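Local coordinates for RagB/SusD domain protein (Flavobacterium johnsoniae, PDB 5J5U) that binds chitin and, as a SusD homologue encoded in a chitin utilization locus, probably helps capture its chains at the bacterial outer membrane, at residues M194-E205 with A345-V353; K183-M194 with Q207-E218. All blocks are in the same frame, centred on the assembly; numbering follows the deposited sequence.

Interaction 1: residues M194-E205 with A345-V353; sequences MRISEVSPAEAE and AEAAYRGWV
Glu-198 and Arg-350 meet in a salt bridge that joins the turn after helix 178-195 to the end of helix 337-349. The bond from Arg-350 NH2 to Glu-198 OE2 is 3.0 Å long but bent (136° at the hydrogen), and the carboxylate stands steeply to the guanidinium plane. Glu-198 OE2 has a second partner: Ser-197 OG donates to the anti lone pair of Glu-198 OE2 at 2.6 Å. Within the other segment, Arg-350 grips Glu-346 OE2 side-on, with NH2 at 3.0 Å and NE at 3.3 Å. Outside both segments, Arg-424 pairs with Glu-346 OE1 and also hydrogen-bonds Ser-197 OG.

Trp-352 supplies the apolar half. Glu-205 CB sits 3.5 Å from the centroid of its five-membered ring, only 7° off the normal, a CH-pi contact; CG lies anti to the backbone N (chi1 164°), and the extended chain follows the indole. Arg-350 CD lies over the rim of the opposite face. At the six-membered edge, Met-194 CE approaches CZ3 of Trp-352 to 3.5 Å, and Ser-197 CB meets CH2 of Trp-352 at 3.5 Å.

Gly-351 closes helix 337-349 in a Schellman motif, from which Trp-352 turns toward helix 201-214. With Glu-198 OE2 and Glu-346 OE2 only 5.2 Å apart, the shared Arg-350 NH2 probably offsets their mutual repulsion and favours both carboxylates staying ionised.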
loop_
_atom_site.group_PDB
_atom_site.type_symbol
_atom_site.label_atom_id
_atom_site.label_comp_id
_atom_site.label_asym_id
_atom_site.label_seq_id
_atom_site.Cartn_x
_atom_site.Cartn_y
_atom_site.Cartn_z
ATOM N N MET A 194 -9.362 10.584 0.650
ATOM C CA MET A 194 -8.270 11.305 0.002
ATOM C C MET A 194 -8.054 10.773 -1.406
ATOM O O MET A 194 -7.716 11.539 -2.319
ATOM C CB MET A 194 -6.986 11.228 0.828
ATOM C CG MET A 194 -7.093 11.989 2.168
ATOM S SD MET A 194 -7.709 13.705 2.080
ATOM C CE MET A 194 -9.428 13.451 2.295
ATOM N N ARG A 195 -8.295 9.479 -1.608
ATOM C CA ARG A 195 -7.990 8.932 -2.925
ATOM C C ARG A 195 -8.892 9.554 -4.017
ATOM O O ARG A 195 -8.486 9.635 -5.168
ATOM C CB ARG A 195 -8.092 7.402 -2.927
ATOM C CG ARG A 195 -7.417 6.777 -4.142
ATOM C CD ARG A 195 -6.680 5.502 -3.760
ATOM N NE ARG A 195 -5.556 5.768 -2.864
ATOM C CZ ARG A 195 -5.106 4.893 -1.978
ATOM N NH1 ARG A 195 -5.680 3.702 -1.896
ATOM N NH2 ARG A 195 -4.081 5.199 -1.184
ATOM N N ILE A 196 -10.098 9.990 -3.667
ATOM C CA ILE A 196 -10.955 10.657 -4.653
ATOM C C ILE A 196 -10.959 12.181 -4.571
ATOM O O ILE A 196 -11.912 12.816 -5.014
ATOM C CB ILE A 196 -12.417 10.172 -4.570
ATOM C CG1 ILE A 196 -12.983 10.423 -3.171
ATOM C CG2 ILE A 196 -12.507 8.704 -4.969
ATOM C CD1 ILE A 196 -14.448 10.109 -3.046
ATOM N N SER A 197 -9.884 12.766 -4.049
ATOM C CA SER A 197 -9.809 14.217 -3.879
ATOM C C SER A 197 -9.799 14.926 -5.229
ATOM O O SER A 197 -10.356 16.012 -5.362
ATOM C CB SER A 197 -8.557 14.612 -3.084
ATOM O OG SER A 197 -7.382 14.274 -3.803
ATOM N N GLU A 198 -9.181 14.300 -6.230
ATOM C CA GLU A 198 -9.042 14.922 -7.536
ATOM C C GLU A 198 -10.290 14.746 -8.384
ATOM O O GLU A 198 -10.642 15.630 -9.180
ATOM C CB GLU A 198 -7.822 14.366 -8.276
ATOM C CG GLU A 198 -6.535 14.507 -7.501
ATOM C CD GLU A 198 -6.384 15.883 -6.850
ATOM O OE1 GLU A 198 -5.995 16.859 -7.538
ATOM O OE2 GLU A 198 -6.653 15.991 -5.631
ATOM N N VAL A 199 -10.963 13.615 -8.244
ATOM C CA VAL A 199 -12.082 13.379 -9.133
ATOM C C VAL A 199 -13.400 13.885 -8.550
ATOM O O VAL A 199 -14.253 14.372 -9.273
ATOM C CB VAL A 199 -12.215 11.876 -9.489
ATOM C CG1 VAL A 199 -12.374 11.006 -8.218
ATOM C CG2 VAL A 199 -13.379 11.677 -10.468
ATOM N N SER A 200 -13.555 13.780 -7.238
ATOM C CA SER A 200 -14.801 14.156 -6.580
ATOM C C SER A 200 -14.541 14.894 -5.284
ATOM O O SER A 200 -14.792 14.333 -4.208
ATOM C CB SER A 200 -15.652 12.914 -6.286
ATOM O OG SER A 200 -15.997 12.209 -7.469
ATOM N N PRO A 201 -14.030 16.136 -5.381
ATOM C CA PRO A 201 -13.606 16.981 -4.248
ATOM C C PRO A 201 -14.652 17.148 -3.142
ATOM O O PRO A 201 -14.271 17.151 -1.976
ATOM C CB PRO A 201 -13.315 18.326 -4.911
ATOM C CG PRO A 201 -12.972 17.983 -6.299
ATOM C CD PRO A 201 -13.788 16.802 -6.669
ATOM N N ALA A 202 -15.922 17.343 -3.501
ATOM C CA ALA A 202 -17.004 17.509 -2.517
ATOM C C ALA A 202 -17.216 16.248 -1.683
ATOM O O ALA A 202 -17.257 16.295 -0.439
ATOM C CB ALA A 202 -18.311 17.888 -3.213
ATOM N N GLU A 203 -17.399 15.125 -2.376
ATOM C CA GLU A 203 -17.559 13.851 -1.700
ATOM C C GLU A 203 -16.290 13.567 -0.892
ATOM O O GLU A 203 -16.365 13.125 0.260
ATOM C CB GLU A 203 -17.859 12.730 -2.698
ATOM C CG GLU A 203 -18.405 11.440 -2.074
ATOM C CD GLU A 203 -19.782 11.605 -1.423
ATOM O OE1 GLU A 203 -20.457 12.632 -1.675
ATOM O OE2 GLU A 203 -20.192 10.712 -0.641
ATOM N N ALA A 204 -15.137 13.887 -1.476
ATOM C CA ALA A 204 -13.861 13.668 -0.808
ATOM C C ALA A 204 -13.800 14.404 0.546
ATOM O O ALA A 204 -13.589 13.778 1.605
ATOM C CB ALA A 204 -12.705 14.093 -1.727
ATOM N N GLU A 205 -14.027 15.717 0.516
ATOM C CA GLU A 205 -14.062 16.518 1.741
ATOM C C GLU A 205 -15.057 15.958 2.763
ATOM O O GLU A 205 -14.715 15.727 3.928
ATOM C CB GLU A 205 -14.433 17.974 1.424
ATOM C CG GLU A 205 -14.877 18.774 2.653
ATOM C CD GLU A 205 -14.860 20.286 2.458
ATOM O OE1 GLU A 205 -14.946 20.772 1.295
ATOM O OE2 GLU A 205 -14.767 20.984 3.491
ATOM N N ALA A 345 -3.020 15.706 7.451
ATOM C CA ALA A 345 -2.227 16.879 7.055
ATOM C C ALA A 345 -2.709 17.402 5.704
ATOM O O ALA A 345 -2.951 18.613 5.546
ATOM C CB ALA A 345 -0.730 16.547 6.993
ATOM N N GLU A 346 -2.866 16.495 4.732
ATOM C CA GLU A 346 -3.318 16.939 3.415
ATOM C C GLU A 346 -4.745 17.513 3.428
ATOM O O GLU A 346 -5.005 18.546 2.811
ATOM C CB GLU A 346 -3.238 15.811 2.383
ATOM C CG GLU A 346 -3.744 16.259 1.004
ATOM C CD GLU A 346 -3.667 15.182 -0.076
ATOM O OE1 GLU A 346 -3.344 14.016 0.238
ATOM O OE2 GLU A 346 -3.956 15.508 -1.240
ATOM N N ALA A 347 -5.664 16.860 4.128
ATOM C CA ALA A 347 -7.028 17.377 4.226
ATOM C C ALA A 347 -7.056 18.757 4.924
ATOM O O ALA A 347 -7.815 19.645 4.533
ATOM C CB ALA A 347 -7.922 16.387 4.952
ATOM N N ALA A 348 -6.234 18.917 5.958
ATOM C CA ALA A 348 -6.106 20.187 6.662
ATOM C C ALA A 348 -5.669 21.283 5.715
ATOM O O ALA A 348 -6.265 22.354 5.691
ATOM C CB ALA A 348 -5.108 20.071 7.805
ATOM N N TYR A 349 -4.628 20.999 4.931
ATOM C CA TYR A 349 -4.109 21.966 3.969
ATOM C C TYR A 349 -5.146 22.376 2.936
ATOM O O TYR A 349 -5.028 23.427 2.311
ATOM C CB TYR A 349 -2.887 21.396 3.252
ATOM C CG TYR A 349 -2.429 22.233 2.085
ATOM C CD1 TYR A 349 -1.677 23.376 2.283
ATOM C CD2 TYR A 349 -2.763 21.889 0.787
ATOM C CE1 TYR A 349 -1.267 24.153 1.218
ATOM C CE2 TYR A 349 -2.356 22.658 -0.281
ATOM C CZ TYR A 349 -1.606 23.788 -0.054
ATOM O OH TYR A 349 -1.194 24.557 -1.111
ATOM N N ARG A 350 -6.146 21.527 2.740
ATOM C CA ARG A 350 -7.238 21.819 1.823
ATOM C C ARG A 350 -8.408 22.499 2.528
ATOM O O ARG A 350 -9.398 22.857 1.898
ATOM C CB ARG A 350 -7.714 20.535 1.144
ATOM C CG ARG A 350 -6.712 19.921 0.182
ATOM C CD ARG A 350 -7.136 18.512 -0.190
ATOM N NE ARG A 350 -6.184 17.876 -1.091
ATOM C CZ ARG A 350 -6.319 17.856 -2.406
ATOM N NH1 ARG A 350 -7.371 18.446 -2.964
ATOM N NH2 ARG A 350 -5.414 17.244 -3.155
ATOM N N GLY A 351 -8.306 22.648 3.841
ATOM C CA GLY A 351 -9.379 23.247 4.606
ATOM C C GLY A 351 -10.561 22.318 4.782
ATOM O O GLY A 351 -11.680 22.765 5.049
ATOM N N TRP A 352 -10.327 21.024 4.596
ATOM C CA TRP A 352 -11.397 20.041 4.702
ATOM C C TRP A 352 -11.685 19.626 6.149
ATOM O O TRP A 352 -12.828 19.359 6.502
ATOM C CB TRP A 352 -11.052 18.814 3.864
ATOM C CG TRP A 352 -11.079 19.062 2.377
ATOM C CD1 TRP A 352 -11.397 20.233 1.740
ATOM C CD2 TRP A 352 -10.818 18.103 1.340
ATOM N NE1 TRP A 352 -11.333 20.066 0.373
ATOM C CE2 TRP A 352 -10.986 18.768 0.101
ATOM C CE3 TRP A 352 -10.460 16.746 1.337
ATOM C CZ2 TRP A 352 -10.800 18.126 -1.126
ATOM C CZ3 TRP A 352 -10.277 16.109 0.115
ATOM C CH2 TRP A 352 -10.449 16.805 -1.102
ATOM N N VAL A 353 -10.655 19.589 6.988
ATOM C CA VAL A 353 -10.834 19.256 8.403
ATOM C C VAL A 353 -10.206 20.345 9.258
ATOM O O VAL A 353 -9.406 21.154 8.758
ATOM C CB VAL A 353 -10.212 17.889 8.792
ATOM C CG1 VAL A 353 -10.845 16.757 7.974
ATOM C CG2 VAL A 353 -8.688 17.900 8.632
HETATM O O HOH W 1 -6.332 18.814 -6.178
#

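Interaction 2: residues K183-M194 with Q207-E218; sequences KLANTMRLRLAM and QAKAAFQNGVFE
Asn-186 and Leu-190 press against Ala-211 where the two helices run closest: the segment axes come within 8.2 Å, nearly antiparallel at 161°. Small side chains allow this. Ala-211 CB lies 3.2 Å from Asn-186 O and 3.8 Å from Leu-190 CB, while Ala-193 and Leu-190 flank Ala-208 further along.

Arg-189 is a knob among Gln-207, Ala-210, Ala-211 and Asn-214. With CG anti to the backbone N (chi1 179°) and the chain extended, its NE reaches Gln-207 OE1 at 2.9 Å nearly in line with the C=O bond, though bent at the hydrogen; NH2 adds a weak bond to the same oxygen, and Ala-210 CB lies over the guanidinium face. Asp-155 of helix 143-160 pairs with NH1. An alanine at this position removes both donors, and is likely to leave Gln-207 OE1 without these bonds and Asp-155 without this positive partner.

Toward Gly-215, whose phi is positive, Asn-186 ND2 donates to Gly-215 O (3.0 Å), approaching above the carbonyl plane. Thr-187 OG1 accepts from Phe-217 N (3.1 Å) and donates to Lys-183 O, and Thr-187 CB stands over the Phe-217 ring, 2° off its normal.

The solvent side is looser: Lys-183 NZ and exposed Glu-218 OE2 form a long ion pair of 3.7 Å, and Asp-222 is the stronger partner of the lysine. Close alanine packing thus brings the helices together, while side-chain polar groups probably help set the register at Gln-207 and along the extended residues Gly-215 to Phe-217.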
loop_
_atom_site.group_PDB
_atom_site.type_symbol
_atom_site.label_atom_id
_atom_site.label_comp_id
_atom_site.label_asym_id
_atom_site.label_seq_id
_atom_site.Cartn_x
_atom_site.Cartn_y
_atom_site.Cartn_z
ATOM N N LYS A 183 -11.954 2.422 14.692
ATOM C CA LYS A 183 -10.946 3.353 14.182
ATOM C C LYS A 183 -10.302 2.868 12.880
ATOM O O LYS A 183 -9.949 3.693 12.031
ATOM C CB LYS A 183 -9.876 3.594 15.240
ATOM C CG LYS A 183 -10.459 4.054 16.570
ATOM C CD LYS A 183 -9.373 4.388 17.569
ATOM C CE LYS A 183 -9.112 3.192 18.475
ATOM N NZ LYS A 183 -7.993 3.481 19.409
ATOM N N LEU A 184 -10.178 1.547 12.704
ATOM C CA LEU A 184 -9.683 1.001 11.431
ATOM C C LEU A 184 -10.650 1.344 10.306
ATOM O O LEU A 184 -10.229 1.721 9.203
ATOM C CB LEU A 184 -9.495 -0.521 11.490
ATOM C CG LEU A 184 -9.234 -1.144 10.109
ATOM C CD1 LEU A 184 -7.880 -0.750 9.570
ATOM C CD2 LEU A 184 -9.382 -2.658 10.123
ATOM N N ALA A 185 -11.942 1.229 10.611
ATOM C CA ALA A 185 -12.987 1.577 9.666
ATOM C C ALA A 185 -12.874 3.038 9.252
ATOM O O ALA A 185 -12.922 3.366 8.061
ATOM C CB ALA A 185 -14.354 1.297 10.270
ATOM N N ASN A 186 -12.668 3.917 10.227
ATOM C CA ASN A 186 -12.567 5.347 9.920
ATOM C C ASN A 186 -11.273 5.761 9.190
ATOM O O ASN A 186 -11.266 6.713 8.404
ATOM C CB ASN A 186 -12.706 6.160 11.205
ATOM C CG ASN A 186 -14.111 6.117 11.764
ATOM O OD1 ASN A 186 -15.094 6.160 11.015
ATOM N ND2 ASN A 186 -14.216 5.996 13.082
ATOM N N THR A 187 -10.175 5.073 9.488
ATOM C CA THR A 187 -8.904 5.365 8.840
ATOM C C THR A 187 -8.966 4.920 7.374
ATOM O O THR A 187 -8.558 5.671 6.476
ATOM C CB THR A 187 -7.731 4.691 9.581
ATOM O OG1 THR A 187 -7.798 5.039 10.968
ATOM C CG2 THR A 187 -6.389 5.155 9.018
ATOM N N MET A 188 -9.509 3.722 7.133
ATOM C CA MET A 188 -9.780 3.279 5.763
ATOM C C MET A 188 -10.662 4.294 5.036
ATOM O O MET A 188 -10.412 4.631 3.870
ATOM C CB MET A 188 -10.438 1.891 5.752
ATOM C CG MET A 188 -9.446 0.732 5.946
ATOM S SD MET A 188 -8.228 0.678 4.596
ATOM C CE MET A 188 -9.260 0.242 3.195
ATOM N N ARG A 189 -11.691 4.781 5.736
ATOM C CA ARG A 189 -12.609 5.767 5.156
ATOM C C ARG A 189 -11.862 7.012 4.706
ATOM O O ARG A 189 -12.093 7.524 3.603
ATOM C CB ARG A 189 -13.694 6.136 6.160
ATOM C CG ARG A 189 -14.684 7.178 5.668
ATOM C CD ARG A 189 -15.910 7.121 6.557
ATOM N NE ARG A 189 -16.979 8.014 6.135
ATOM C CZ ARG A 189 -18.166 8.059 6.724
ATOM N NH1 ARG A 189 -18.419 7.259 7.753
ATOM N NH2 ARG A 189 -19.104 8.884 6.280
ATOM N N LEU A 190 -10.942 7.477 5.547
ATOM C CA LEU A 190 -10.108 8.639 5.204
ATOM C C LEU A 190 -9.156 8.379 4.012
ATOM O O LEU A 190 -8.883 9.274 3.200
ATOM C CB LEU A 190 -9.303 9.073 6.441
ATOM C CG LEU A 190 -8.375 10.274 6.321
ATOM C CD1 LEU A 190 -9.148 11.524 5.996
ATOM C CD2 LEU A 190 -7.584 10.443 7.610
ATOM N N ARG A 191 -8.597 7.173 3.961
ATOM C CA ARG A 191 -7.737 6.776 2.853
ATOM C C ARG A 191 -8.524 6.844 1.531
ATOM O O ARG A 191 -8.053 7.374 0.517
ATOM C CB ARG A 191 -7.175 5.364 3.096
ATOM C CG ARG A 191 -6.485 4.755 1.890
ATOM C CD ARG A 191 -6.236 3.268 2.055
ATOM N NE ARG A 191 -5.072 3.004 2.888
ATOM C CZ ARG A 191 -4.545 1.803 3.054
ATOM N NH1 ARG A 191 -5.092 0.760 2.430
ATOM N NH2 ARG A 191 -3.467 1.655 3.823
ATOM N N LEU A 192 -9.736 6.299 1.552
ATOM C CA LEU A 192 -10.598 6.330 0.367
ATOM C C LEU A 192 -11.017 7.782 0.051
ATOM O O LEU A 192 -11.079 8.182 -1.117
ATOM C CB LEU A 192 -11.806 5.415 0.577
ATOM C CG LEU A 192 -11.370 3.957 0.787
ATOM C CD1 LEU A 192 -12.456 3.106 1.365
ATOM C CD2 LEU A 192 -10.866 3.332 -0.497
ATOM N N ALA A 193 -11.283 8.573 1.089
ATOM C CA ALA A 193 -11.681 9.952 0.878
ATOM C C ALA A 193 -10.598 10.717 0.173
ATOM O O ALA A 193 -10.863 11.422 -0.799
ATOM C CB ALA A 193 -12.017 10.639 2.201
ATOM N N MET A 194 -9.362 10.584 0.650
ATOM C CA MET A 194 -8.270 11.305 0.002
ATOM C C MET A 194 -8.054 10.773 -1.406
ATOM O O MET A 194 -7.716 11.539 -2.319
ATOM C CB MET A 194 -6.986 11.228 0.828
ATOM C CG MET A 194 -7.093 11.989 2.168
ATOM S SD MET A 194 -7.709 13.705 2.080
ATOM C CE MET A 194 -9.428 13.451 2.295
ATOM N N GLN A 207 -16.336 13.030 3.194
ATOM C CA GLN A 207 -15.957 11.745 3.761
ATOM C C GLN A 207 -14.700 11.829 4.660
ATOM O O GLN A 207 -14.578 11.082 5.642
ATOM C CB GLN A 207 -15.745 10.745 2.635
ATOM C CG GLN A 207 -16.988 10.494 1.830
ATOM C CD GLN A 207 -18.035 9.736 2.599
ATOM O OE1 GLN A 207 -17.730 9.065 3.584
ATOM N NE2 GLN A 207 -19.283 9.836 2.154
ATOM N N ALA A 208 -13.766 12.713 4.314
ATOM C CA ALA A 208 -12.605 12.968 5.165
ATOM C C ALA A 208 -13.040 13.492 6.512
ATOM O O ALA A 208 -12.719 12.904 7.539
ATOM C CB ALA A 208 -11.693 13.943 4.542
ATOM N N LYS A 209 -13.747 14.621 6.486
ATOM C CA LYS A 209 -14.349 15.188 7.689
ATOM C C LYS A 209 -15.080 14.124 8.511
ATOM O O LYS A 209 -14.818 13.986 9.713
ATOM C CB LYS A 209 -15.314 16.317 7.330
ATOM C CG LYS A 209 -15.673 17.194 8.523
ATOM C CD LYS A 209 -16.607 18.319 8.136
ATOM C CE LYS A 209 -17.062 19.096 9.358
ATOM N NZ LYS A 209 -18.001 20.164 8.939
ATOM N N ALA A 210 -15.984 13.372 7.875
ATOM C CA ALA A 210 -16.718 12.310 8.579
ATOM C C ALA A 210 -15.784 11.293 9.250
ATOM O O ALA A 210 -15.997 10.897 10.413
ATOM C CB ALA A 210 -17.652 11.605 7.640
ATOM N N ALA A 211 -14.735 10.898 8.527
ATOM C CA ALA A 211 -13.771 9.935 9.045
ATOM C C ALA A 211 -13.079 10.511 10.272
ATOM O O ALA A 211 -12.968 9.865 11.315
ATOM C CB ALA A 211 -12.749 9.572 7.973
ATOM N N PHE A 212 -12.621 11.743 10.127
ATOM C CA PHE A 212 -11.915 12.440 11.179
ATOM C C PHE A 212 -12.738 12.542 12.464
ATOM O O PHE A 212 -12.232 12.293 13.562
ATOM C CB PHE A 212 -11.526 13.834 10.689
ATOM C CG PHE A 212 -10.838 14.664 11.721
ATOM C CD1 PHE A 212 -9.811 14.130 12.480
ATOM C CD2 PHE A 212 -11.216 15.978 11.933
ATOM C CE1 PHE A 212 -9.168 14.893 13.429
ATOM C CE2 PHE A 212 -10.580 16.748 12.880
ATOM C CZ PHE A 212 -9.553 16.203 13.630
ATOM N N GLN A 213 -14.020 12.865 12.327
ATOM C CA GLN A 213 -14.827 13.109 13.510
ATOM C C GLN A 213 -15.261 11.801 14.156
ATOM O O GLN A 213 -15.303 11.708 15.380
ATOM C CB GLN A 213 -16.028 13.982 13.152
ATOM C CG GLN A 213 -15.612 15.371 12.669
ATOM C CD GLN A 213 -16.778 16.333 12.502
ATOM O OE1 GLN A 213 -17.882 15.940 12.115
ATOM N NE2 GLN A 213 -16.538 17.603 12.801
ATOM N N ASN A 214 -15.499 10.764 13.356
ATOM C CA ASN A 214 -15.808 9.463 13.936
ATOM C C ASN A 214 -14.606 8.872 14.692
ATOM O O ASN A 214 -14.768 8.053 15.605
ATOM C CB ASN A 214 -16.250 8.481 12.848
ATOM C CG ASN A 214 -17.633 8.771 12.313
ATOM O OD1 ASN A 214 -18.204 9.833 12.573
ATOM N ND2 ASN A 214 -18.176 7.831 11.541
ATOM N N GLY A 215 -13.401 9.268 14.292
ATOM C CA GLY A 215 -12.190 8.880 14.997
ATOM C C GLY A 215 -11.274 7.874 14.318
ATOM O O GLY A 215 -11.580 6.683 14.274
ATOM N N VAL A 216 -10.127 8.337 13.819
ATOM C CA VAL A 216 -9.169 7.424 13.194
ATOM C C VAL A 216 -8.175 6.882 14.217
ATOM O O VAL A 216 -8.384 7.023 15.421
ATOM C CB VAL A 216 -8.408 8.094 12.021
ATOM C CG1 VAL A 216 -9.371 8.428 10.884
ATOM C CG2 VAL A 216 -7.638 9.329 12.489
ATOM N N PHE A 217 -7.104 6.256 13.738
ATOM C CA PHE A 217 -6.064 5.735 14.621
ATOM C C PHE A 217 -5.572 6.831 15.556
ATOM O O PHE A 217 -5.480 8.010 15.147
ATOM C CB PHE A 217 -4.898 5.175 13.811
ATOM C CG PHE A 217 -5.197 3.872 13.128
ATOM C CD1 PHE A 217 -6.288 3.109 13.503
ATOM C CD2 PHE A 217 -4.370 3.401 12.113
ATOM C CE1 PHE A 217 -6.550 1.905 12.877
ATOM C CE2 PHE A 217 -4.630 2.199 11.486
ATOM C CZ PHE A 217 -5.722 1.450 11.869
ATOM N N GLU A 218 -5.282 6.467 16.807
ATOM C CA GLU A 218 -4.831 7.479 17.780
ATOM C C GLU A 218 -3.355 7.326 18.140
ATOM O O GLU A 218 -2.762 8.241 18.690
ATOM C CB GLU A 218 -5.684 7.466 19.054
ATOM C CG GLU A 218 -7.100 8.017 18.833
ATOM C CD GLU A 218 -8.035 7.769 20.011
ATOM O OE1 GLU A 218 -7.761 8.331 21.100
ATOM O OE2 GLU A 218 -9.018 7.003 19.857
#

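From the N terminus, helix 178-195 runs into a short turn and returns as helix 201-214; interaction 2 closes this local hairpin, with 12 residues between its segments. Interaction 1 closes a far longer loop of 139 residues, bringing the end of helix 337-349 back to the hairpin's turn. The two cross, because 207-218 falls inside that long loop while 183-194 precedes it. They share Met-194, and they also touch directly: Ala-204 CB lies 3.4 Å from Ala-193 O, and Val-353 CB lies 3.8 Å from Phe-212 CD2. Together they tie an antiparallel helix pair of the SusD-like helical fold to helix 337-349.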